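Local coordinates for protein putative aminooxidase (Propionibacterium acnes, PDB 2BA9) that isomerises polyunsaturated fatty acids to conjugated products such as conjugated linoleic acid and binds flavin-adenine dinucleotide in a fold related to the flavin-containing amine oxidases, at residues 137-148 and 173-183; 3-14 and 28-37. All coordinates share one frame; numbering follows the deposited sequence.

Contact 1. Residues 137-148 and 173-183. With NA (sodium ion), chain B.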
loop_
_atom_site.group_PDB
_atom_site.type_symbol
_atom_site.label_atom_id
_atom_site.label_comp_id
_atom_site.label_asym_id
_atom_site.label_seq_id
_atom_site.Cartn_x
_atom_site.Cartn_y
_atom_site.Cartn_z
ATOM N N VAL A 137 9.994 -17.586 -2.147
ATOM C CA VAL A 137 10.673 -17.007 -3.305
ATOM C C VAL A 137 12.144 -17.411 -3.344
ATOM O O VAL A 137 12.726 -17.793 -2.331
ATOM C CB VAL A 137 10.556 -15.463 -3.335
ATOM C CG1 VAL A 137 9.074 -15.026 -3.307
ATOM C CG2 VAL A 137 11.329 -14.830 -2.168
ATOM N N HIS A 138 12.725 -17.333 -4.536
ATOM C CA HIS A 138 14.163 -17.511 -4.745
ATOM C C HIS A 138 14.963 -16.683 -3.726
ATOM O O HIS A 138 14.611 -15.536 -3.460
ATOM C CB HIS A 138 14.526 -17.048 -6.160
ATOM C CG HIS A 138 15.897 -17.455 -6.602
ATOM N ND1 HIS A 138 17.048 -16.924 -6.060
ATOM C CD2 HIS A 138 16.301 -18.329 -7.552
ATOM C CE1 HIS A 138 18.098 -17.462 -6.652
ATOM N NE2 HIS A 138 17.670 -18.307 -7.567
ATOM N N GLU A 139 16.044 -17.247 -3.186
ATOM C CA GLU A 139 16.821 -16.579 -2.130
ATOM C C GLU A 139 17.265 -15.159 -2.507
ATOM O O GLU A 139 17.313 -14.255 -1.657
ATOM C CB GLU A 139 18.031 -17.427 -1.711
ATOM C CG GLU A 139 19.123 -17.527 -2.766
ATOM C CD GLU A 139 20.022 -18.731 -2.588
ATOM O OE1 GLU A 139 20.103 -19.269 -1.454
ATOM O OE2 GLU A 139 20.641 -19.157 -3.595
ATOM N N ASP A 140 17.593 -14.961 -3.777
ATOM C CA ASP A 140 18.045 -13.656 -4.248
ATOM C C ASP A 140 16.998 -12.566 -3.981
ATOM O O ASP A 140 17.346 -11.426 -3.715
ATOM C CB ASP A 140 18.374 -13.700 -5.740
ATOM C CG ASP A 140 19.566 -14.583 -6.063
ATOM O OD1 ASP A 140 20.268 -15.080 -5.145
ATOM O OD2 ASP A 140 19.788 -14.790 -7.268
ATOM N N LEU A 141 15.722 -12.936 -4.044
ATOM C CA LEU A 141 14.623 -11.976 -3.849
ATOM C C LEU A 141 14.435 -11.555 -2.388
ATOM O O LEU A 141 13.709 -10.598 -2.087
ATOM C CB LEU A 141 13.318 -12.563 -4.399
ATOM C CG LEU A 141 13.283 -12.767 -5.921
ATOM C CD1 LEU A 141 12.107 -13.641 -6.299
ATOM C CD2 LEU A 141 13.217 -11.435 -6.629
ATOM N N MET A 142 15.098 -12.276 -1.492
ATOM C CA MET A 142 15.080 -11.973 -0.058
ATOM C C MET A 142 16.071 -10.862 0.334
ATOM O O MET A 142 16.040 -10.363 1.464
ATOM C CB MET A 142 15.383 -13.251 0.717
ATOM C CG MET A 142 14.416 -14.381 0.415
ATOM S SD MET A 142 14.623 -15.780 1.509
ATOM C CE MET A 142 13.499 -16.980 0.754
ATOM N N LEU A 143 16.935 -10.490 -0.613
ATOM C CA LEU A 143 17.915 -9.426 -0.443
ATOM C C LEU A 143 17.289 -8.051 -0.692
ATOM O O LEU A 143 16.306 -7.949 -1.417
ATOM C CB LEU A 143 19.061 -9.613 -1.441
ATOM C CG LEU A 143 20.002 -10.782 -1.209
ATOM C CD1 LEU A 143 20.960 -11.007 -2.413
ATOM C CD2 LEU A 143 20.772 -10.527 0.105
ATOM N N PRO A 144 17.882 -6.976 -0.112
ATOM C CA PRO A 144 17.423 -5.639 -0.496
ATOM C C PRO A 144 17.508 -5.464 -2.020
ATOM O O PRO A 144 18.398 -6.047 -2.671
ATOM C CB PRO A 144 18.373 -4.700 0.249
ATOM C CG PRO A 144 18.931 -5.511 1.377
ATOM C CD PRO A 144 18.970 -6.921 0.885
ATOM N N PHE A 145 16.570 -4.695 -2.580
ATOM C CA PHE A 145 16.426 -4.588 -4.038
ATOM C C PHE A 145 17.713 -4.248 -4.776
ATOM O O PHE A 145 17.980 -4.847 -5.815
ATOM C CB PHE A 145 15.328 -3.591 -4.411
ATOM C CG PHE A 145 14.875 -3.678 -5.864
ATOM C CD1 PHE A 145 14.322 -4.838 -6.366
ATOM C CD2 PHE A 145 14.945 -2.563 -6.698
ATOM C CE1 PHE A 145 13.899 -4.918 -7.695
ATOM C CE2 PHE A 145 14.513 -2.630 -8.024
ATOM C CZ PHE A 145 13.988 -3.810 -8.515
ATOM N N ASP A 146 18.507 -3.312 -4.250
ATOM C CA ASP A 146 19.764 -2.930 -4.912
ATOM C C ASP A 146 20.759 -4.071 -4.919
ATOM O O ASP A 146 21.502 -4.234 -5.894
ATOM C CB ASP A 146 20.431 -1.717 -4.245
ATOM C CG ASP A 146 19.790 -0.397 -4.628
ATOM O OD1 ASP A 146 19.285 -0.256 -5.772
ATOM O OD2 ASP A 146 19.807 0.512 -3.766
ATOM N N GLU A 147 20.810 -4.823 -3.819
ATOM C CA GLU A 147 21.690 -5.992 -3.722
ATOM C C GLU A 147 21.256 -7.063 -4.727
ATOM O O GLU A 147 22.069 -7.629 -5.446
ATOM C CB GLU A 147 21.691 -6.552 -2.296
ATOM C CG GLU A 147 22.498 -5.704 -1.329
ATOM C CD GLU A 147 22.541 -6.286 0.074
ATOM O OE1 GLU A 147 22.685 -7.534 0.195
ATOM O OE2 GLU A 147 22.427 -5.489 1.041
ATOM N N PHE A 148 19.955 -7.322 -4.776
ATOM C CA PHE A 148 19.373 -8.194 -5.798
ATOM C C PHE A 148 19.818 -7.787 -7.212
ATOM O O PHE A 148 20.290 -8.621 -7.987
ATOM C CB PHE A 148 17.838 -8.186 -5.672
ATOM C CG PHE A 148 17.116 -8.756 -6.867
ATOM C CD1 PHE A 148 16.937 -10.122 -7.001
ATOM C CD2 PHE A 148 16.628 -7.918 -7.863
ATOM C CE1 PHE A 148 16.270 -10.659 -8.114
ATOM C CE2 PHE A 148 15.956 -8.439 -8.972
ATOM C CZ PHE A 148 15.776 -9.817 -9.094
ATOM N N PHE A 173 15.567 1.196 -1.746
ATOM C CA PHE A 173 16.120 -0.035 -2.306
ATOM C C PHE A 173 17.397 -0.533 -1.613
ATOM O O PHE A 173 17.779 -1.701 -1.772
ATOM C CB PHE A 173 16.408 0.156 -3.802
ATOM C CG PHE A 173 15.174 0.294 -4.677
ATOM C CD1 PHE A 173 15.283 0.894 -5.931
ATOM C CD2 PHE A 173 13.914 -0.187 -4.283
ATOM C CE1 PHE A 173 14.170 1.030 -6.767
ATOM C CE2 PHE A 173 12.798 -0.056 -5.130
ATOM C CZ PHE A 173 12.926 0.552 -6.362
ATOM N N ASP A 174 18.061 0.340 -0.864
ATOM C CA ASP A 174 19.226 -0.065 -0.075
ATOM C C ASP A 174 18.868 -1.077 1.044
ATOM O O ASP A 174 19.742 -1.779 1.545
ATOM C CB ASP A 174 19.931 1.166 0.517
ATOM C CG ASP A 174 19.058 1.917 1.527
ATOM O OD1 ASP A 174 18.366 2.871 1.108
ATOM O OD2 ASP A 174 19.066 1.554 2.728
ATOM N N ASN A 175 17.588 -1.135 1.429
ATOM C CA ASN A 175 17.141 -2.028 2.490
ATOM C C ASN A 175 15.847 -2.832 2.233
ATOM O O ASN A 175 15.729 -3.948 2.707
ATOM C CB ASN A 175 17.011 -1.239 3.791
ATOM C CG ASN A 175 15.952 -0.170 3.719
ATOM O OD1 ASN A 175 14.820 -0.405 4.097
ATOM N ND2 ASN A 175 16.310 1.005 3.228
ATOM N N VAL A 176 14.881 -2.294 1.496
ATOM C CA VAL A 176 13.602 -3.013 1.290
ATOM C C VAL A 176 13.812 -4.243 0.412
ATOM O O VAL A 176 14.326 -4.118 -0.702
ATOM C CB VAL A 176 12.536 -2.129 0.642
ATOM C CG1 VAL A 176 11.354 -2.979 0.139
ATOM C CG2 VAL A 176 12.065 -1.065 1.600
ATOM N N PRO A 177 13.431 -5.438 0.905
ATOM C CA PRO A 177 13.665 -6.673 0.146
ATOM C C PRO A 177 13.027 -6.752 -1.250
ATOM O O PRO A 177 11.880 -6.306 -1.441
ATOM C CB PRO A 177 13.063 -7.758 1.058
ATOM C CG PRO A 177 13.094 -7.169 2.430
ATOM C CD PRO A 177 12.828 -5.719 2.228
ATOM N N ALA A 178 13.757 -7.376 -2.187
ATOM C CA ALA A 178 13.335 -7.497 -3.596
ATOM C C ALA A 178 11.913 -8.049 -3.780
ATOM O O ALA A 178 11.178 -7.595 -4.664
ATOM C CB ALA A 178 14.335 -8.351 -4.382
ATOM N N ALA A 179 11.537 -9.008 -2.941
ATOM C CA ALA A 179 10.220 -9.681 -3.017
ATOM C C ALA A 179 9.023 -8.725 -2.946
ATOM O O ALA A 179 7.995 -8.941 -3.592
ATOM C CB ALA A 179 10.102 -10.693 -1.911
ATOM N N TYR A 180 9.135 -7.692 -2.131
ATOM C CA TYR A 180 8.079 -6.691 -2.067
ATOM C C TYR A 180 8.030 -5.904 -3.374
ATOM O O TYR A 180 6.963 -5.735 -3.958
ATOM C CB TYR A 180 8.290 -5.753 -0.873
ATOM C CG TYR A 180 8.210 -6.454 0.459
ATOM C CD1 TYR A 180 7.007 -6.998 0.911
ATOM C CD2 TYR A 180 9.331 -6.572 1.270
ATOM C CE1 TYR A 180 6.923 -7.647 2.133
ATOM C CE2 TYR A 180 9.261 -7.210 2.505
ATOM C CZ TYR A 180 8.057 -7.756 2.934
ATOM O OH TYR A 180 7.997 -8.395 4.171
ATOM N N VAL A 181 9.192 -5.468 -3.850
ATOM C CA VAL A 181 9.258 -4.563 -5.005
ATOM C C VAL A 181 8.621 -5.224 -6.217
ATOM O O VAL A 181 7.770 -4.621 -6.881
ATOM C CB VAL A 181 10.718 -4.161 -5.357
ATOM C CG1 VAL A 181 10.752 -3.250 -6.632
ATOM C CG2 VAL A 181 11.417 -3.495 -4.128
ATOM N N LEU A 182 9.033 -6.473 -6.462
ATOM C CA LEU A 182 8.712 -7.189 -7.687
ATOM C C LEU A 182 7.322 -7.859 -7.686
ATOM O O LEU A 182 6.813 -8.236 -8.751
ATOM C CB LEU A 182 9.839 -8.172 -8.014
ATOM C CG LEU A 182 11.144 -7.450 -8.411
ATOM C CD1 LEU A 182 12.362 -8.366 -8.361
ATOM C CD2 LEU A 182 10.990 -6.823 -9.808
ATOM N N LYS A 183 6.709 -7.977 -6.507
ATOM C CA LYS A 183 5.303 -8.387 -6.381
ATOM C C LYS A 183 4.345 -7.236 -6.705
ATOM O O LYS A 183 3.264 -7.469 -7.245
ATOM C CB LYS A 183 5.009 -8.978 -4.986
ATOM C CG LYS A 183 5.573 -10.390 -4.824
ATOM C CD LYS A 183 5.293 -11.019 -3.462
ATOM C CE LYS A 183 6.062 -12.318 -3.309
ATOM N NZ LYS A 183 5.747 -13.333 -4.380
HETATM NA NA NA B . 1.257 -8.531 -8.308
HETATM O O HOH W 1 21.919 -2.601 0.327
HETATM O O HOH W 2 1.605 -6.497 -9.413
HETATM O O HOH W 3 1.502 -10.273 -6.660
HETATM O O HOH W 4 2.699 -9.393 -9.609
#
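The carbonyl of L143 takes the shortest bond here: A178 N donates to L143 O at 2.7 Å, and the CA-H of P177 leans on the same oxygen. This is the middle of a pairing between two helix starts. P144 and P177, each the N-cap of its helix (145-151 and 178-184), face each other across a single bridge, and the exchange is mutual, with F145 N bonded to V176 O at 3.0 Å. One more bond lies beyond the bridge at each end. A179 N meets a lone pair of L141 O in the carbonyl plane, while D146 N reaches F173 O almost straight (172°) but from above the carbonyl plane. First-turn amides of both helices are thus satisfied by carbonyls of the opposite segment.

The F145 ring lies against helix 178-184; with CG anti to the backbone N (chi1 -165°) it is carried to V181, whose CG1 sits over the centre of one face, 3.8 Å from the centroid, in a CH-pi contact. Its CD2 edge points into the face of F173 in an edge-to-face pair, planes at 56°. L182 CD1 touches both L141 CD2 and F148 CE2, each at 3.6 Å, and W161 of helix 158-161 covers L182, V181 and F173 from outside the pair. D146 lays its carboxylate across F173 CB while R158 takes OD1 in a salt bridge. At the far end of the helix K183 O binds the sodium ion at 2.5 Å, alongside E410 and three waters.

Contact 2. Residues 3-14 and 28-37; sequences ISKDSRIAIIGA and AGFHDYTILE. With FAD (flavin-adenine dinucleotide), chain D.
E37 OE1 is gripped by two donors: A14 N at 2.9 Å, nearly along the C-O axis, and the ribose hydroxyl O3B of FAD at 2.6 Å. The other carboxylate oxygen, OE2, takes the neighbouring hydroxyl O2B at 2.5 Å and also bonds T39. The chain of E37 leaves anti to its backbone N and bends at chi2 (59°), which brings the carboxylate round to the ribose. G13 CA lies against O4B, and its positive phi suits a residue without a side chain.

Behind this site the backbone is held by parallel strands 9-12 and 33-36, the two strands of a Rossmann-type beta-alpha-beta unit. I9 and I11 each accept from one neighbour and donate to another, as in I11 N to T34 O at 2.6 Å, and G13 N to L36 O closes the series next to the cofactor. On one face I11 and I35 run side by side, with I11 CD1 also against Y33 CB; on the other, I12 CD1 meets L36 CD1 at 3.6 Å.

Farther out, past D32, a bridging water joins K5 O and S7 O to D32 N. K5 then crosses the F30 ring, its CD over the centre of one face, 3.4 Å from the centroid, while NZ bonds A28 O at the Schellman end of helix 16-28. I3 O and S4 O lie at the edge of the same ring.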
loop_
_atom_site.group_PDB
_atom_site.type_symbol
_atom_site.label_atom_id
_atom_site.label_comp_id
_atom_site.label_asym_id
_atom_site.label_seq_id
_atom_site.Cartn_x
_atom_site.Cartn_y
_atom_site.Cartn_z
ATOM N N ILE A 3 -13.620 -24.410 6.673
ATOM C CA ILE A 3 -14.466 -23.811 7.702
ATOM C C ILE A 3 -15.934 -24.083 7.357
ATOM O O ILE A 3 -16.301 -24.114 6.189
ATOM C CB ILE A 3 -14.241 -22.257 7.781
ATOM C CG1 ILE A 3 -12.751 -21.899 7.952
ATOM C CG2 ILE A 3 -15.069 -21.634 8.883
ATOM C CD1 ILE A 3 -12.068 -22.513 9.148
ATOM N N SER A 4 -16.767 -24.274 8.377
ATOM C CA SER A 4 -18.213 -24.424 8.184
ATOM C C SER A 4 -18.869 -23.079 7.820
ATOM O O SER A 4 -18.471 -22.038 8.328
ATOM C CB SER A 4 -18.843 -25.017 9.450
ATOM O OG SER A 4 -20.256 -25.006 9.396
ATOM N N LYS A 5 -19.882 -23.112 6.953
ATOM C CA LYS A 5 -20.571 -21.881 6.503
ATOM C C LYS A 5 -21.392 -21.226 7.614
ATOM O O LYS A 5 -21.726 -20.031 7.526
ATOM C CB LYS A 5 -21.512 -22.147 5.320
ATOM C CG LYS A 5 -20.916 -22.930 4.155
ATOM C CD LYS A 5 -19.830 -22.161 3.458
ATOM C CE LYS A 5 -19.194 -22.998 2.357
ATOM N NZ LYS A 5 -20.105 -23.127 1.200
ATOM N N ASP A 6 -21.738 -22.005 8.641
ATOM C CA ASP A 6 -22.395 -21.455 9.832
ATOM C C ASP A 6 -21.385 -20.840 10.812
ATOM O O ASP A 6 -21.731 -20.500 11.944
ATOM C CB ASP A 6 -23.281 -22.515 10.514
ATOM C CG ASP A 6 -22.495 -23.529 11.351
ATOM O OD1 ASP A 6 -21.265 -23.672 11.179
ATOM O OD2 ASP A 6 -23.135 -24.205 12.191
ATOM N N SER A 7 -20.131 -20.710 10.387
ATOM C CA SER A 7 -19.144 -20.062 11.220
ATOM C C SER A 7 -19.443 -18.574 11.272
ATOM O O SER A 7 -19.730 -17.941 10.241
ATOM C CB SER A 7 -17.726 -20.311 10.706
ATOM O OG SER A 7 -17.379 -21.683 10.824
ATOM N N ARG A 8 -19.423 -18.045 12.492
ATOM C CA ARG A 8 -19.481 -16.621 12.733
ATOM C C ARG A 8 -18.080 -16.091 12.577
ATOM O O ARG A 8 -17.197 -16.437 13.347
ATOM C CB ARG A 8 -19.972 -16.327 14.144
ATOM C CG ARG A 8 -21.393 -16.740 14.396
ATOM C CD ARG A 8 -21.667 -16.813 15.885
ATOM N NE ARG A 8 -20.932 -17.909 16.515
ATOM C CZ ARG A 8 -20.717 -18.016 17.825
ATOM N NH1 ARG A 8 -21.192 -17.107 18.670
ATOM N NH2 ARG A 8 -20.033 -19.051 18.300
ATOM N N ILE A 9 -17.889 -15.241 11.576
ATOM C CA ILE A 9 -16.575 -14.748 11.218
ATOM C C ILE A 9 -16.495 -13.252 11.502
ATOM O O ILE A 9 -17.346 -12.478 11.058
ATOM C CB ILE A 9 -16.282 -15.016 9.737
ATOM C CG1 ILE A 9 -16.330 -16.527 9.452
ATOM C CG2 ILE A 9 -14.940 -14.421 9.363
ATOM C CD1 ILE A 9 -16.451 -16.881 7.983
ATOM N N ALA A 10 -15.481 -12.858 12.264
ATOM C CA ALA A 10 -15.254 -11.453 12.604
ATOM C C ALA A 10 -14.081 -10.969 11.780
ATOM O O ALA A 10 -12.975 -11.506 11.888
ATOM C CB ALA A 10 -14.973 -11.291 14.091
ATOM N N ILE A 11 -14.336 -9.980 10.930
ATOM C CA ILE A 11 -13.297 -9.353 10.118
ATOM C C ILE A 11 -12.895 -8.028 10.763
ATOM O O ILE A 11 -13.738 -7.134 10.931
ATOM C CB ILE A 11 -13.784 -9.128 8.648
ATOM C CG1 ILE A 11 -14.059 -10.488 7.964
ATOM C CG2 ILE A 11 -12.757 -8.317 7.861
ATOM C CD1 ILE A 11 -15.190 -10.483 6.921
ATOM N N ILE A 12 -11.621 -7.888 11.143
ATOM C CA ILE A 12 -11.167 -6.596 11.721
ATOM C C ILE A 12 -10.527 -5.708 10.651
ATOM O O ILE A 12 -9.599 -6.141 9.961
ATOM C CB ILE A 12 -10.173 -6.817 12.924
ATOM C CG1 ILE A 12 -10.691 -7.903 13.848
ATOM C CG2 ILE A 12 -10.029 -5.523 13.661
ATOM C CD1 ILE A 12 -11.995 -7.570 14.652
ATOM N N GLY A 13 -11.033 -4.477 10.549
ATOM C CA GLY A 13 -10.612 -3.504 9.538
ATOM C C GLY A 13 -11.579 -3.481 8.366
ATOM O O GLY A 13 -11.842 -4.523 7.772
ATOM N N ALA A 14 -12.097 -2.294 8.035
ATOM C CA ALA A 14 -12.911 -2.087 6.814
ATOM C C ALA A 14 -12.214 -1.216 5.762
ATOM O O ALA A 14 -12.826 -0.320 5.166
ATOM C CB ALA A 14 -14.258 -1.511 7.154
ATOM N N ALA A 28 -18.561 -17.054 -1.537
ATOM C CA ALA A 28 -18.295 -18.478 -1.297
ATOM C C ALA A 28 -19.376 -19.147 -0.450
ATOM O O ALA A 28 -19.324 -20.362 -0.221
ATOM C CB ALA A 28 -16.931 -18.652 -0.617
ATOM N N GLY A 29 -20.346 -18.370 0.020
ATOM C CA GLY A 29 -21.468 -18.914 0.785
ATOM C C GLY A 29 -21.320 -18.790 2.290
ATOM O O GLY A 29 -22.028 -19.457 3.045
ATOM N N PHE A 30 -20.400 -17.939 2.726
ATOM C CA PHE A 30 -20.229 -17.634 4.147
ATOM C C PHE A 30 -20.977 -16.325 4.469
ATOM O O PHE A 30 -20.453 -15.218 4.248
ATOM C CB PHE A 30 -18.732 -17.523 4.492
ATOM C CG PHE A 30 -17.984 -18.844 4.447
ATOM C CD1 PHE A 30 -17.807 -19.603 5.601
ATOM C CD2 PHE A 30 -17.441 -19.316 3.251
ATOM C CE1 PHE A 30 -17.112 -20.799 5.568
ATOM C CE2 PHE A 30 -16.736 -20.530 3.204
ATOM C CZ PHE A 30 -16.570 -21.271 4.365
ATOM N N HIS A 31 -22.198 -16.450 4.995
ATOM C CA HIS A 31 -23.089 -15.281 5.198
ATOM C C HIS A 31 -23.126 -14.682 6.613
ATOM O O HIS A 31 -23.774 -13.652 6.841
ATOM C CB HIS A 31 -24.523 -15.652 4.832
ATOM C CG HIS A 31 -24.673 -16.188 3.450
ATOM N ND1 HIS A 31 -24.621 -15.382 2.333
ATOM C CD2 HIS A 31 -24.883 -17.448 3.002
ATOM C CE1 HIS A 31 -24.792 -16.126 1.253
ATOM N NE2 HIS A 31 -24.953 -17.383 1.631
ATOM N N ASP A 32 -22.476 -15.341 7.563
ATOM C CA ASP A 32 -22.448 -14.874 8.948
ATOM C C ASP A 32 -21.079 -14.264 9.238
ATOM O O ASP A 32 -20.306 -14.762 10.043
ATOM C CB ASP A 32 -22.762 -16.032 9.899
ATOM C CG ASP A 32 -23.018 -15.584 11.317
ATOM O OD1 ASP A 32 -22.759 -14.405 11.665
ATOM O OD2 ASP A 32 -23.489 -16.437 12.098
ATOM N N TYR A 33 -20.792 -13.166 8.559
ATOM C CA TYR A 33 -19.571 -12.429 8.796
ATOM C C TYR A 33 -19.942 -11.060 9.345
ATOM O O TYR A 33 -21.041 -10.555 9.099
ATOM C CB TYR A 33 -18.733 -12.309 7.511
ATOM C CG TYR A 33 -19.387 -11.482 6.428
ATOM C CD1 TYR A 33 -19.239 -10.089 6.389
ATOM C CD2 TYR A 33 -20.170 -12.087 5.446
ATOM C CE1 TYR A 33 -19.855 -9.332 5.400
ATOM C CE2 TYR A 33 -20.782 -11.342 4.460
ATOM C CZ TYR A 33 -20.624 -9.966 4.443
ATOM O OH TYR A 33 -21.242 -9.239 3.451
ATOM N N THR A 34 -19.026 -10.480 10.112
ATOM C CA THR A 34 -19.163 -9.119 10.619
ATOM C C THR A 34 -17.824 -8.425 10.427
ATOM O O THR A 34 -16.784 -8.985 10.790
ATOM C CB THR A 34 -19.530 -9.105 12.133
ATOM O OG1 THR A 34 -20.816 -9.711 12.320
ATOM C CG2 THR A 34 -19.583 -7.677 12.689
ATOM N N ILE A 35 -17.852 -7.230 9.834
ATOM C CA ILE A 35 -16.654 -6.414 9.679
ATOM C C ILE A 35 -16.624 -5.305 10.726
ATOM O O ILE A 35 -17.568 -4.518 10.847
ATOM C CB ILE A 35 -16.545 -5.771 8.285
ATOM C CG1 ILE A 35 -16.590 -6.822 7.173
ATOM C CG2 ILE A 35 -15.230 -4.978 8.180
ATOM C CD1 ILE A 35 -17.008 -6.240 5.794
ATOM N N LEU A 36 -15.529 -5.229 11.474
ATOM C CA LEU A 36 -15.407 -4.260 12.568
ATOM C C LEU A 36 -14.358 -3.181 12.258
ATOM O O LEU A 36 -13.158 -3.477 12.144
ATOM C CB LEU A 36 -15.062 -4.977 13.873
ATOM C CG LEU A 36 -16.028 -6.056 14.339
ATOM C CD1 LEU A 36 -15.423 -6.824 15.501
ATOM C CD2 LEU A 36 -17.366 -5.452 14.721
ATOM N N GLU A 37 -14.833 -1.936 12.136
ATOM C CA GLU A 37 -14.016 -0.780 11.764
ATOM C C GLU A 37 -13.947 0.226 12.895
ATOM O O GLU A 37 -14.975 0.614 13.452
ATOM C CB GLU A 37 -14.603 -0.099 10.529
ATOM C CG GLU A 37 -14.003 1.241 10.175
ATOM C CD GLU A 37 -12.503 1.214 9.903
ATOM O OE1 GLU A 37 -11.999 0.303 9.212
ATOM O OE2 GLU A 37 -11.825 2.152 10.353
HETATM P PA FAD D . -5.807 0.027 5.239
HETATM O O1A FAD D . -6.115 0.658 3.912
HETATM O O2A FAD D . -4.813 0.751 6.123
HETATM O O5B FAD D . -7.166 -0.075 6.080
HETATM C C5B FAD D . -7.102 -0.695 7.343
HETATM C C4B FAD D . -8.406 -0.492 8.087
HETATM O O4B FAD D . -8.328 -1.155 9.333
HETATM C C3B FAD D . -8.697 0.989 8.337
HETATM O O3B FAD D . -9.986 1.311 7.868
HETATM C C2B FAD D . -8.548 1.133 9.834
HETATM O O2B FAD D . -9.324 2.204 10.373
HETATM C C1B FAD D . -8.865 -0.295 10.312
HETATM N N9A FAD D . -8.289 -0.529 11.648
HETATM C C8A FAD D . -6.979 -0.350 12.041
HETATM N N7A FAD D . -6.873 -0.653 13.365
HETATM C C5A FAD D . -8.102 -1.026 13.819
HETATM C C6A FAD D . -8.586 -1.422 15.082
HETATM N N6A FAD D . -7.697 -1.859 16.031
HETATM N N1A FAD D . -9.927 -1.771 15.205
HETATM C C2A FAD D . -10.799 -1.675 14.129
HETATM N N3A FAD D . -10.310 -1.278 12.892
HETATM C C4A FAD D . -8.999 -0.940 12.741
HETATM N N1 FAD D . -2.329 1.508 -3.385
HETATM C C2 FAD D . -2.344 1.171 -4.724
HETATM O O2 FAD D . -2.768 0.071 -5.075
HETATM N N3 FAD D . -1.855 2.061 -5.660
HETATM C C4 FAD D . -1.381 3.295 -5.265
HETATM O O4 FAD D . -0.966 4.077 -6.135
HETATM C C4X FAD D . -1.378 3.644 -3.911
HETATM N N5 FAD D . -0.890 4.863 -3.475
HETATM C C5X FAD D . -1.033 5.279 -2.165
HETATM C C6 FAD D . -0.662 6.567 -1.785
HETATM C C7 FAD D . -0.848 6.984 -0.469
HETATM C C7M FAD D . -0.452 8.385 -0.100
HETATM C C8 FAD D . -1.393 6.108 0.466
HETATM C C8M FAD D . -1.610 6.507 1.894
HETATM C C9 FAD D . -1.755 4.821 0.078
HETATM C C9A FAD D . -1.572 4.386 -1.236
HETATM N N10 FAD D . -1.911 3.083 -1.646
HETATM C C10 FAD D . -1.879 2.740 -2.978
HETATM C "C1'" FAD D . -1.978 1.963 -0.663
HETATM C "C2'" FAD D . -3.412 1.530 -0.388
HETATM O "O2'" FAD D . -4.262 2.640 -0.115
HETATM C "C3'" FAD D . -3.379 0.562 0.785
HETATM O "O3'" FAD D . -2.407 -0.455 0.530
HETATM C "C4'" FAD D . -4.752 -0.041 1.032
HETATM O "O4'" FAD D . -5.655 0.926 1.552
HETATM C "C5'" FAD D . -4.594 -1.227 1.973
HETATM O "O5'" FAD D . -5.844 -1.620 2.466
HETATM P P FAD D . -5.943 -2.437 3.862
HETATM O O1P FAD D . -7.394 -2.696 4.221
HETATM O O2P FAD D . -5.159 -3.695 3.711
HETATM O O3P FAD D . -5.317 -1.482 4.991
HETATM O O HOH W 5 -20.655 -17.449 7.813
HETATM O O HOH W 6 -24.095 -19.000 11.709
HETATM O O HOH W 7 -20.211 -12.273 12.552
#

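Overall arrangement
From the N terminus, the chain enters contact 2 at once: strand 9-12 runs into helix 16-28 and returns through 28-37, so contact 2 closes a short loop whose 13 intervening residues are nearly all helix. These two strands form one side of the four-stranded parallel sheet, with 33-36 outermost. Contact 1 opens about a hundred residues later, and its 24-residue loop, half helical, brings the start of helix 178-184 back to that of helix 145-151. The two loops follow in series and neither nest nor cross, with centres about 35 Å apart. Contact 2 lies at the adenosine end of FAD, whereas contact 1 joins helices away from that sheet.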